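Local coordinates for protein putative branched-chain amino acid ABC transporter (Rhodospirillum rubrum ATCC 11170, PDB 3HUT) that probably acts as the extracellular ligand-binding receptor of a branched-chain amino acid ABC transporter, capturing its ligand for uptake, at residues L5-E10 and G287-A292; G96-S101 and E303-A308; G127-A132 and R246-F251; A132-D137 and A197-M202. All blocks are in the same frame, centred on the assembly; numbering follows the deposited sequence.

Contact 1 (L5-E10 and G287-A292)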
loop_
_atom_site.group_PDB
_atom_site.type_symbol
_atom_site.label_atom_id
_atom_site.label_comp_id
_atom_site.label_asym_id
_atom_site.label_seq_id
_atom_site.Cartn_x
_atom_site.Cartn_y
_atom_site.Cartn_z
ATOM N N LEU A 5 -18.439 -19.049 -11.017
ATOM C CA LEU A 5 -17.503 -19.296 -9.924
ATOM C C LEU A 5 -17.732 -18.207 -8.888
ATOM O O LEU A 5 -18.023 -17.065 -9.240
ATOM C CB LEU A 5 -16.054 -19.241 -10.417
ATOM C CG LEU A 5 -15.594 -20.389 -11.316
ATOM C CD1 LEU A 5 -14.185 -20.112 -11.830
ATOM C CD2 LEU A 5 -15.632 -21.693 -10.529
ATOM N N LEU A 6 -17.587 -18.558 -7.613
ATOM C CA LEU A 6 -17.817 -17.608 -6.533
ATOM C C LEU A 6 -16.620 -17.243 -5.672
ATOM O O LEU A 6 -15.859 -18.107 -5.238
ATOM C CB LEU A 6 -18.908 -18.133 -5.597
ATOM C CG LEU A 6 -20.319 -17.556 -5.665
ATOM C CD1 LEU A 6 -20.936 -17.850 -7.024
ATOM C CD2 LEU A 6 -21.159 -18.163 -4.545
ATOM N N LEU A 7 -16.485 -15.946 -5.418
ATOM C CA LEU A 7 -15.442 -15.415 -4.551
ATOM C C LEU A 7 -16.183 -14.632 -3.474
ATOM O O LEU A 7 -17.198 -13.994 -3.756
ATOM C CB LEU A 7 -14.517 -14.456 -5.307
ATOM C CG LEU A 7 -13.628 -15.040 -6.407
ATOM C CD1 LEU A 7 -12.893 -13.901 -7.096
ATOM C CD2 LEU A 7 -12.640 -16.038 -5.810
ATOM N N GLY A 8 -15.698 -14.692 -2.242
ATOM C CA GLY A 8 -16.346 -13.940 -1.186
ATOM C C GLY A 8 -15.561 -12.661 -0.992
ATOM O O GLY A 8 -14.390 -12.597 -1.351
ATOM N N TYR A 9 -16.200 -11.627 -0.466
ATOM C CA TYR A 9 -15.494 -10.382 -0.210
ATOM C C TYR A 9 -16.068 -9.775 1.059
ATOM O O TYR A 9 -17.210 -9.320 1.072
ATOM C CB TYR A 9 -15.659 -9.410 -1.388
ATOM C CG TYR A 9 -14.617 -8.301 -1.449
ATOM C CD1 TYR A 9 -14.294 -7.693 -2.666
ATOM C CD2 TYR A 9 -13.946 -7.870 -0.302
ATOM C CE1 TYR A 9 -13.320 -6.691 -2.743
ATOM C CE2 TYR A 9 -12.975 -6.868 -0.368
ATOM C CZ TYR A 9 -12.665 -6.287 -1.592
ATOM O OH TYR A 9 -11.685 -5.321 -1.669
ATOM N N GLU A 10 -15.292 -9.811 2.138
ATOM C CA GLU A 10 -15.737 -9.216 3.386
ATOM C C GLU A 10 -15.100 -7.833 3.453
ATOM O O GLU A 10 -13.893 -7.682 3.244
ATOM C CB GLU A 10 -15.323 -10.066 4.594
ATOM C CG GLU A 10 -13.840 -10.413 4.677
ATOM C CD GLU A 10 -13.491 -11.127 5.974
ATOM O OE1 GLU A 10 -13.400 -10.453 7.022
ATOM O OE2 GLU A 10 -13.322 -12.368 5.951
ATOM N N GLY A 287 -8.013 -7.926 -9.147
ATOM C CA GLY A 287 -7.331 -8.369 -10.350
ATOM C C GLY A 287 -6.346 -9.496 -10.092
ATOM O O GLY A 287 -6.235 -10.430 -10.886
ATOM N N ILE A 288 -5.611 -9.406 -8.990
ATOM C CA ILE A 288 -4.648 -10.444 -8.641
ATOM C C ILE A 288 -5.385 -11.760 -8.411
ATOM O O ILE A 288 -4.953 -12.820 -8.877
ATOM C CB ILE A 288 -3.853 -10.061 -7.362
ATOM C CG1 ILE A 288 -2.895 -8.907 -7.683
ATOM C CG2 ILE A 288 -3.075 -11.279 -6.832
ATOM C CD1 ILE A 288 -2.147 -8.344 -6.484
HETATM N N MSE A 289 -6.501 -11.681 -7.692
HETATM C CA MSE A 289 -7.312 -12.858 -7.397
HETATM C C MSE A 289 -7.868 -13.487 -8.675
HETATM O O MSE A 289 -7.742 -14.694 -8.890
HETATM C CB MSE A 289 -8.467 -12.471 -6.467
HETATM C CG MSE A 289 -9.392 -13.619 -6.083
HETATM SE SE MSE A 289 -8.533 -14.968 -4.985
HETATM C CE MSE A 289 -8.733 -14.116 -3.256
ATOM N N LEU A 290 -8.473 -12.665 -9.527
ATOM C CA LEU A 290 -9.051 -13.152 -10.771
ATOM C C LEU A 290 -8.016 -13.788 -11.692
ATOM O O LEU A 290 -8.274 -14.817 -12.310
ATOM C CB LEU A 290 -9.778 -12.011 -11.493
ATOM C CG LEU A 290 -11.043 -11.504 -10.786
ATOM C CD1 LEU A 290 -11.590 -10.266 -11.494
ATOM C CD2 LEU A 290 -12.085 -12.617 -10.766
ATOM N N ALA A 291 -6.840 -13.184 -11.788
ATOM C CA ALA A 291 -5.795 -13.745 -12.636
ATOM C C ALA A 291 -5.428 -15.132 -12.104
ATOM O O ALA A 291 -5.223 -16.066 -12.876
ATOM C CB ALA A 291 -4.568 -12.837 -12.642
ATOM N N ALA A 292 -5.356 -15.260 -10.784
ATOM C CA ALA A 292 -5.020 -16.539 -10.161
ATOM C C ALA A 292 -6.109 -17.571 -10.475
ATOM O O ALA A 292 -5.813 -18.730 -10.783
ATOM C CB ALA A 292 -4.877 -16.361 -8.653
#

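Contact 2 (G96-S101 and E303-A308)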
loop_
_atom_site.group_PDB
_atom_site.type_symbol
_atom_site.label_atom_id
_atom_site.label_comp_id
_atom_site.label_asym_id
_atom_site.label_seq_id
_atom_site.Cartn_x
_atom_site.Cartn_y
_atom_site.Cartn_z
ATOM N N GLY A 96 -8.554 -23.813 5.323
ATOM C CA GLY A 96 -8.020 -23.993 3.981
ATOM C C GLY A 96 -8.685 -23.137 2.919
ATOM O O GLY A 96 -9.021 -23.608 1.831
HETATM N N MSE A 97 -8.889 -21.869 3.245
HETATM C CA MSE A 97 -9.501 -20.916 2.326
HETATM C C MSE A 97 -8.475 -19.833 2.025
HETATM O O MSE A 97 -7.973 -19.194 2.941
HETATM C CB MSE A 97 -10.728 -20.269 2.976
HETATM C CG MSE A 97 -11.370 -19.157 2.156
HETATM SE SE MSE A 97 -12.358 -19.796 0.621
HETATM C CE MSE A 97 -14.043 -20.216 1.504
ATOM N N PRO A 98 -8.136 -19.624 0.742
ATOM C CA PRO A 98 -7.158 -18.584 0.413
ATOM C C PRO A 98 -7.780 -17.202 0.632
ATOM O O PRO A 98 -8.912 -16.951 0.215
ATOM C CB PRO A 98 -6.838 -18.868 -1.054
ATOM C CG PRO A 98 -8.128 -19.405 -1.578
ATOM C CD PRO A 98 -8.582 -20.334 -0.470
ATOM N N GLN A 99 -7.043 -16.313 1.291
ATOM C CA GLN A 99 -7.537 -14.967 1.590
ATOM C C GLN A 99 -6.607 -13.886 1.043
ATOM O O GLN A 99 -5.397 -13.940 1.245
ATOM C CB GLN A 99 -7.687 -14.795 3.114
ATOM C CG GLN A 99 -7.884 -13.342 3.586
ATOM C CD GLN A 99 -7.871 -13.184 5.106
ATOM O OE1 GLN A 99 -7.272 -13.978 5.825
ATOM N NE2 GLN A 99 -8.514 -12.132 5.592
ATOM N N LEU A 100 -7.171 -12.910 0.342
ATOM C CA LEU A 100 -6.365 -11.820 -0.187
ATOM C C LEU A 100 -6.905 -10.490 0.321
ATOM O O LEU A 100 -7.965 -10.038 -0.112
ATOM C CB LEU A 100 -6.358 -11.827 -1.725
ATOM C CG LEU A 100 -5.661 -10.627 -2.399
ATOM C CD1 LEU A 100 -4.267 -10.473 -1.852
ATOM C CD2 LEU A 100 -5.627 -10.818 -3.909
ATOM N N SER A 101 -6.189 -9.882 1.263
ATOM C CA SER A 101 -6.603 -8.592 1.798
ATOM C C SER A 101 -5.965 -7.484 0.971
ATOM O O SER A 101 -4.752 -7.473 0.750
ATOM C CB SER A 101 -6.165 -8.429 3.249
ATOM O OG SER A 101 -6.415 -7.098 3.673
ATOM N N GLU A 303 -7.593 -25.083 -2.642
ATOM C CA GLU A 303 -6.188 -25.474 -2.580
ATOM C C GLU A 303 -5.405 -25.034 -3.816
ATOM O O GLU A 303 -4.301 -24.503 -3.699
ATOM C CB GLU A 303 -6.066 -26.996 -2.429
ATOM C CG GLU A 303 -6.963 -27.607 -1.360
ATOM C CD GLU A 303 -8.441 -27.539 -1.720
ATOM O OE1 GLU A 303 -8.812 -28.000 -2.818
ATOM O OE2 GLU A 303 -9.237 -27.029 -0.906
ATOM N N SER A 304 -5.962 -25.272 -4.999
ATOM C CA SER A 304 -5.276 -24.893 -6.226
ATOM C C SER A 304 -5.232 -23.375 -6.363
ATOM O O SER A 304 -4.284 -22.826 -6.929
ATOM C CB SER A 304 -5.955 -25.516 -7.452
ATOM O OG SER A 304 -7.173 -24.866 -7.765
ATOM N N LEU A 305 -6.254 -22.699 -5.842
ATOM C CA LEU A 305 -6.290 -21.246 -5.907
ATOM C C LEU A 305 -5.232 -20.661 -4.976
ATOM O O LEU A 305 -4.640 -19.626 -5.277
ATOM C CB LEU A 305 -7.680 -20.717 -5.531
ATOM C CG LEU A 305 -7.847 -19.188 -5.534
ATOM C CD1 LEU A 305 -7.316 -18.594 -6.836
ATOM C CD2 LEU A 305 -9.327 -18.840 -5.353
ATOM N N ARG A 306 -4.983 -21.321 -3.847
ATOM C CA ARG A 306 -3.964 -20.832 -2.914
ATOM C C ARG A 306 -2.593 -20.891 -3.595
ATOM O O ARG A 306 -1.787 -19.969 -3.459
ATOM C CB ARG A 306 -3.933 -21.677 -1.637
ATOM C CG ARG A 306 -3.132 -21.033 -0.497
ATOM C CD ARG A 306 -2.262 -22.056 0.210
ATOM N NE ARG A 306 -1.258 -22.621 -0.695
ATOM C CZ ARG A 306 -0.034 -22.126 -0.877
ATOM N NH1 ARG A 306 0.364 -21.047 -0.211
ATOM N NH2 ARG A 306 0.794 -22.711 -1.737
ATOM N N ASP A 307 -2.328 -21.979 -4.323
ATOM C CA ASP A 307 -1.055 -22.123 -5.029
ATOM C C ASP A 307 -0.910 -21.060 -6.112
ATOM O O ASP A 307 0.144 -20.435 -6.236
ATOM C CB ASP A 307 -0.926 -23.509 -5.680
ATOM C CG ASP A 307 -0.633 -24.605 -4.674
ATOM O OD1 ASP A 307 0.119 -24.349 -3.707
ATOM O OD2 ASP A 307 -1.141 -25.730 -4.862
ATOM N N ALA A 308 -1.967 -20.858 -6.896
ATOM C CA ALA A 308 -1.936 -19.866 -7.972
ATOM C C ALA A 308 -1.725 -18.454 -7.432
ATOM O O ALA A 308 -0.984 -17.661 -8.021
ATOM C CB ALA A 308 -3.226 -19.928 -8.786
HETATM O O HOH W 1 -8.810 -26.242 1.359
#

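Contact 3 (G127-A132 and R246-F251)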
loop_
_atom_site.group_PDB
_atom_site.type_symbol
_atom_site.label_atom_id
_atom_site.label_comp_id
_atom_site.label_asym_id
_atom_site.label_seq_id
_atom_site.Cartn_x
_atom_site.Cartn_y
_atom_site.Cartn_z
ATOM N N GLY A 127 11.412 1.579 3.475
ATOM C CA GLY A 127 12.690 1.912 4.085
ATOM C C GLY A 127 13.888 1.536 3.230
ATOM O O GLY A 127 14.640 2.405 2.796
ATOM N N PRO A 128 14.106 0.235 2.984
ATOM C CA PRO A 128 15.234 -0.215 2.166
ATOM C C PRO A 128 15.167 0.357 0.749
ATOM O O PRO A 128 16.191 0.668 0.146
ATOM C CB PRO A 128 15.086 -1.733 2.184
ATOM C CG PRO A 128 14.467 -1.993 3.529
ATOM C CD PRO A 128 13.421 -0.909 3.614
ATOM N N ASN A 129 13.958 0.488 0.217
ATOM C CA ASN A 129 13.784 1.029 -1.126
ATOM C C ASN A 129 14.365 2.439 -1.216
ATOM O O ASN A 129 15.113 2.761 -2.143
ATOM C CB ASN A 129 12.295 1.064 -1.497
ATOM C CG ASN A 129 12.047 1.654 -2.879
ATOM O OD1 ASN A 129 11.927 2.872 -3.043
ATOM N ND2 ASN A 129 11.981 0.789 -3.884
ATOM N N ASN A 130 14.036 3.272 -0.234
ATOM C CA ASN A 130 14.515 4.645 -0.235
ATOM C C ASN A 130 15.975 4.777 0.156
ATOM O O ASN A 130 16.661 5.703 -0.285
ATOM C CB ASN A 130 13.625 5.502 0.662
ATOM C CG ASN A 130 12.216 5.599 0.127
ATOM O OD1 ASN A 130 11.998 5.443 -1.077
ATOM N ND2 ASN A 130 11.251 5.859 1.006
ATOM N N ALA A 131 16.465 3.858 0.977
ATOM C CA ALA A 131 17.875 3.926 1.349
ATOM C C ALA A 131 18.686 3.626 0.087
ATOM O O ALA A 131 19.657 4.320 -0.215
ATOM C CB ALA A 131 18.189 2.916 2.444
ATOM N N ALA A 132 18.275 2.605 -0.659
ATOM C CA ALA A 132 18.971 2.234 -1.894
ATOM C C ALA A 132 18.916 3.381 -2.904
ATOM O O ALA A 132 19.879 3.634 -3.627
ATOM C CB ALA A 132 18.345 0.970 -2.500
ATOM N N ARG A 246 11.549 14.602 -2.732
ATOM C CA ARG A 246 11.422 13.350 -3.462
ATOM C C ARG A 246 10.780 12.275 -2.606
ATOM O O ARG A 246 10.962 12.245 -1.392
ATOM C CB ARG A 246 12.793 12.877 -3.939
ATOM C CG ARG A 246 13.300 13.647 -5.142
ATOM C CD ARG A 246 14.771 13.398 -5.384
ATOM N NE ARG A 246 15.232 14.110 -6.568
ATOM C CZ ARG A 246 16.500 14.189 -6.949
ATOM N NH1 ARG A 246 17.450 13.599 -6.233
ATOM N NH2 ARG A 246 16.818 14.864 -8.048
ATOM N N LEU A 247 10.020 11.394 -3.250
ATOM C CA LEU A 247 9.363 10.302 -2.552
ATOM C C LEU A 247 8.961 9.234 -3.557
ATOM O O LEU A 247 8.840 9.504 -4.755
ATOM C CB LEU A 247 8.113 10.799 -1.802
ATOM C CG LEU A 247 6.909 11.381 -2.564
ATOM C CD1 LEU A 247 6.329 10.365 -3.537
ATOM C CD2 LEU A 247 5.832 11.778 -1.562
ATOM N N ALA A 248 8.761 8.019 -3.066
ATOM C CA ALA A 248 8.334 6.920 -3.915
ATOM C C ALA A 248 6.996 6.421 -3.383
ATOM O O ALA A 248 6.750 6.460 -2.181
ATOM C CB ALA A 248 9.369 5.790 -3.885
ATOM N N THR A 249 6.130 5.965 -4.279
ATOM C CA THR A 249 4.833 5.451 -3.875
ATOM C C THR A 249 4.375 4.376 -4.854
ATOM O O THR A 249 4.863 4.304 -5.980
ATOM C CB THR A 249 3.776 6.577 -3.812
ATOM O OG1 THR A 249 2.589 6.074 -3.186
ATOM C CG2 THR A 249 3.430 7.070 -5.212
ATOM N N ALA A 250 3.446 3.535 -4.413
ATOM C CA ALA A 250 2.930 2.454 -5.244
ATOM C C ALA A 250 1.971 2.989 -6.305
ATOM O O ALA A 250 2.229 2.874 -7.497
ATOM C CB ALA A 250 2.228 1.420 -4.367
ATOM N N PHE A 251 0.872 3.584 -5.858
ATOM C CA PHE A 251 -0.132 4.148 -6.759
ATOM C C PHE A 251 0.156 5.620 -7.069
ATOM O O PHE A 251 0.282 6.436 -6.162
ATOM C CB PHE A 251 -1.522 4.022 -6.128
ATOM C CG PHE A 251 -2.626 4.642 -6.944
ATOM C CD1 PHE A 251 -2.837 4.255 -8.261
ATOM C CD2 PHE A 251 -3.471 5.598 -6.385
ATOM C CE1 PHE A 251 -3.875 4.808 -9.013
ATOM C CE2 PHE A 251 -4.510 6.156 -7.125
ATOM C CZ PHE A 251 -4.712 5.759 -8.443
#

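Contact 4 (A132-D137 and A197-M202)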
loop_
_atom_site.group_PDB
_atom_site.type_symbol
_atom_site.label_atom_id
_atom_site.label_comp_id
_atom_site.label_asym_id
_atom_site.label_seq_id
_atom_site.Cartn_x
_atom_site.Cartn_y
_atom_site.Cartn_z
ATOM N N ALA A 132 18.275 2.605 -0.659
ATOM C CA ALA A 132 18.971 2.234 -1.894
ATOM C C ALA A 132 18.916 3.381 -2.904
ATOM O O ALA A 132 19.879 3.634 -3.627
ATOM C CB ALA A 132 18.345 0.970 -2.500
ATOM N N TRP A 133 17.781 4.071 -2.943
ATOM C CA TRP A 133 17.586 5.191 -3.853
ATOM C C TRP A 133 18.578 6.320 -3.530
ATOM O O TRP A 133 19.259 6.845 -4.415
ATOM C CB TRP A 133 16.139 5.689 -3.723
ATOM C CG TRP A 133 15.752 6.857 -4.601
ATOM C CD1 TRP A 133 16.494 7.439 -5.593
ATOM C CD2 TRP A 133 14.515 7.577 -4.553
ATOM N NE1 TRP A 133 15.792 8.480 -6.162
ATOM C CE2 TRP A 133 14.574 8.584 -5.543
ATOM C CE3 TRP A 133 13.358 7.466 -3.769
ATOM C CZ2 TRP A 133 13.520 9.481 -5.766
ATOM C CZ3 TRP A 133 12.307 8.359 -3.995
ATOM C CH2 TRP A 133 12.399 9.349 -4.985
HETATM N N MSE A 134 18.672 6.682 -2.258
HETATM C CA MSE A 134 19.587 7.741 -1.860
HETATM C C MSE A 134 21.055 7.367 -2.068
HETATM O O MSE A 134 21.871 8.213 -2.435
HETATM C CB MSE A 134 19.313 8.142 -0.411
HETATM C CG MSE A 134 17.977 8.851 -0.263
HETATM SE SE MSE A 134 17.530 9.382 1.532
HETATM C CE MSE A 134 18.631 10.959 1.667
ATOM N N ILE A 135 21.392 6.104 -1.839
ATOM C CA ILE A 135 22.762 5.638 -2.050
ATOM C C ILE A 135 23.029 5.748 -3.547
ATOM O O ILE A 135 24.096 6.195 -3.977
ATOM C CB ILE A 135 22.925 4.159 -1.621
ATOM C CG1 ILE A 135 22.811 4.031 -0.099
ATOM C CG2 ILE A 135 24.259 3.606 -2.131
ATOM C CD1 ILE A 135 23.993 4.633 0.686
ATOM N N GLY A 136 22.040 5.341 -4.339
ATOM C CA GLY A 136 22.166 5.396 -5.784
ATOM C C GLY A 136 22.346 6.814 -6.291
ATOM O O GLY A 136 22.972 7.029 -7.329
ATOM N N ASP A 137 21.794 7.782 -5.562
ATOM C CA ASP A 137 21.914 9.184 -5.949
ATOM C C ASP A 137 23.196 9.820 -5.428
ATOM O O ASP A 137 23.390 11.032 -5.557
ATOM C CB ASP A 137 20.693 9.983 -5.476
ATOM C CG ASP A 137 19.481 9.761 -6.359
ATOM O OD1 ASP A 137 19.616 9.025 -7.359
ATOM O OD2 ASP A 137 18.399 10.317 -6.066
ATOM N N ALA A 197 21.900 15.097 3.102
ATOM C CA ALA A 197 20.480 15.091 2.787
ATOM C C ALA A 197 19.648 14.698 3.993
ATOM O O ALA A 197 20.183 14.283 5.025
ATOM C CB ALA A 197 20.203 14.134 1.629
ATOM N N ILE A 198 18.333 14.826 3.842
ATOM C CA ILE A 198 17.390 14.507 4.904
ATOM C C ILE A 198 16.324 13.528 4.423
ATOM O O ILE A 198 15.785 13.675 3.321
ATOM C CB ILE A 198 16.668 15.787 5.391
ATOM C CG1 ILE A 198 17.698 16.818 5.853
ATOM C CG2 ILE A 198 15.693 15.444 6.520
ATOM C CD1 ILE A 198 17.100 18.171 6.198
ATOM N N TYR A 199 16.036 12.523 5.245
ATOM C CA TYR A 199 14.997 11.558 4.915
ATOM C C TYR A 199 13.905 11.715 5.962
ATOM O O TYR A 199 14.173 11.602 7.158
ATOM C CB TYR A 199 15.515 10.118 4.955
ATOM C CG TYR A 199 14.416 9.126 4.639
ATOM C CD1 TYR A 199 13.891 9.034 3.347
ATOM C CD2 TYR A 199 13.843 8.338 5.642
ATOM C CE1 TYR A 199 12.817 8.186 3.057
ATOM C CE2 TYR A 199 12.763 7.482 5.358
ATOM C CZ TYR A 199 12.260 7.417 4.064
ATOM O OH TYR A 199 11.192 6.592 3.766
ATOM N N LEU A 200 12.679 11.977 5.517
ATOM C CA LEU A 200 11.567 12.164 6.441
ATOM C C LEU A 200 10.617 10.972 6.520
ATOM O O LEU A 200 9.935 10.646 5.548
ATOM C CB LEU A 200 10.756 13.406 6.045
ATOM C CG LEU A 200 11.506 14.745 6.016
ATOM C CD1 LEU A 200 10.560 15.865 5.582
ATOM C CD2 LEU A 200 12.087 15.027 7.401
ATOM N N ALA A 201 10.576 10.326 7.677
ATOM C CA ALA A 201 9.664 9.213 7.880
ATOM C C ALA A 201 8.480 9.822 8.610
ATOM O O ALA A 201 8.310 9.618 9.816
ATOM C CB ALA A 201 10.322 8.133 8.738
HETATM N N MSE A 202 7.689 10.611 7.888
HETATM C CA MSE A 202 6.524 11.240 8.487
HETATM C C MSE A 202 5.470 11.578 7.436
HETATM O O MSE A 202 5.706 11.441 6.228
HETATM C CB MSE A 202 6.920 12.505 9.261
HETATM C CG MSE A 202 7.376 13.692 8.434
HETATM SE SE MSE A 202 7.921 15.197 9.562
HETATM C CE MSE A 202 9.718 14.643 9.856
#

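Contact 1 (L5-E10 and G287-A292)
Leu7 carries CG beside its backbone N and anti to its carbonyl carbon (chi1 -67°), which sends both methyls out from the strand toward helix residues Met289 and Leu290. Met289, a selenomethionine, answers from the helix with CG anti to its own N (chi1 -180°), which brings the CG methylene up to the leucine; beyond it the chain bends at chi2 and chi3. Leu7 CD1 sits 3.7 Å from Met289 CG, and Leu7 CD2 reaches the same methylene at 4.1 Å. The two side chains run side by side in opposite senses. Leu290 joins from the next position of the helix: its CD2 methyl lies 4.0 Å from Leu7 CD1, the two leucines meeting at a slant. This is the usual helix-on-sheet packing of an alpha/beta lobe of a periplasmic binding protein. Strand 5-11 is an inner strand of the five-stranded parallel sheet, between 46-52 and 73-78, and helix 277-296 covers one of its faces. With Leu7 CA and Met289 CA 9.0 Å apart, side chains alone bridge the two backbones, and Leu7, Met289 and Leu290 are all buried and apolar. Beyond them Met289 also touches Leu77 of strand 73-78 and Leu305 of helix 302-310, while Leu290 turns to Leu32 and Phe35 of helix 18-37.

Contact 2 (G96-S101 and E303-A308)
Pro98 and Arg306 bring their backbones together, CA to CA 5.1 Å, just before the chain enters strand 99-101, and two residues earlier Gly96, with a positive phi of 83°, turns the chain out of helix 82-95. The compact proline ring fits this short spacing. Its CB lies 3.9 Å from Arg306 CA and 4.1 Å from Arg306 CB, against the root of the arginine rather than its charged end. Pro98 CG points at Leu305 instead, 4.0 Å from Leu305 CG and at a similar distance from the CD2 methyl; the two side chains cross at about a right angle. Leu305 has CG anti to its backbone N (chi1 179°), which lays the isobutyl group beside the ring. The guanidinium of Arg306 leads away to partners of its own: NH2 forms a 2.6 Å salt bridge to Asp307 OD1, arriving on the anti side of the carboxylate and 22° out of its plane, and NH1 bonds to the carbonyl of Pro114. At the more open end Glu303 curls its carboxylate toward Gly96. OE1 bonds to Thr301, while a water lies between OE2 and Gly96 O, though its distance to OE2 is too short to be trusted. The contact thus seats helix 302-310 on the connection from helix 82-95 to strand 99-101, the return half of a beta-alpha-beta crossover that starts from parallel strand 73-78, as in the Rossmann-like lobes of periplasmic binding proteins.

Contact 3 (G127-A132 and R246-F251)
Ala248 points its methyl group at the side chains of both Asn129 and Asn130, two consecutive residues of helix 126-136. The methyl carbon CB is 4.9 Å from Asn130 CG and 5.0 Å from Asn129 CG, with the outer amide atoms coming somewhat closer. No hydrogen bond crosses here: the first shell is van der Waals contact between one small side chain and two polar ones. Different first torsions let neighbouring asparagines converge on a single methyl. Asn129 holds CG anti to its backbone N (chi1 179°), whereas in Asn130 the CG lies beside the N (chi1 -65°). The small alanine is consistent with the helix lying close to the strand, Asn130 CA standing 7.5 Å from Ala248 CA. The contact belongs to the second alpha/beta lobe of the periplasmic binding protein fold, where helix 126-136 lies over a mixed sheet and strand 246-249 pairs in parallel with 223-225 and antiparallel with 331-341. That pairing fixes Ala248 from both flanks: Arg246 bonds through its backbone to Val223 and Gly225, Leu247 to Leu338, and Thr249 to Thr336. Asn129 also touches Leu335 of strand 331-341. On its far side the helix is backed by helix 150-165, with Pro128 against Ala158 and Ala162, and Ala131 against Phe159. Past the strand, Phe251 packs onto Phe263 and Val264 of helix 258-271.

Contact 4 (A132-D137 and A197-M202)
Met134, a selenomethionine, reaches straight out from its helix and then turns at its end, laying the selenium beside Tyr199 and the terminal methyl against Ala197. The bend lies at chi3 (78°), and it is what splits the side chain between the two partners. CE meets Ala197 CB at 3.5 Å, a close apolar contact. The selenium sits at the base of the tyrosine, 4.0 Å from Tyr199 CB and 4.1 Å from Tyr199 CD1. Relative to the ring, the selenium of Met134 is 5.2 Å from the Tyr199 centroid and 62° off the ring normal, a Met-aromatic contact of oblique geometry. Tyr199 carries its ring anti to its backbone N, and its side chain lies aslant to the methionine chain. Ala197 and Tyr199, two apart on strand 197-201, both direct their CB atoms at the helix, while Ile198 between them faces the other side and packs on Leu214 of helix 204-216. Such layering of helices on both faces of a largely parallel sheet marks the alpha/beta lobes of periplasmic binding proteins; here helix 132-136 runs antiparallel to strand 197-201 (167°), their axes 11.1 Å apart at closest. Phe159 of helix 150-165 stacks on the Tyr199 ring and also touches Met134, and the tyrosine hydroxyl probably bonds to the amide of Asn130. Val142 of neighbouring strand 141-147 also touches Met134.

How the contacts relate
The four contacts fall into two groups, one in each lobe of the periplasmic binding protein fold. Contacts 1 and 2, centres about 10 Å apart, join the five-stranded parallel sheet to the successive helices 277-296 and 302-310, touching where Leu100 packs on Ile288 and Met289. Contacts 3 and 4, centres about 8 Å apart, share helix 126-136 and the mixed sheet. Between the groups, centres lie about 29 to 37 Å apart, on opposite sides of the chain's centre. Along the sequence the segments of contacts 1 and 2 alternate, and contact 4 is nested within contact 3, which is nested within both others; the first lobe is thus completed by late helices after much of the second.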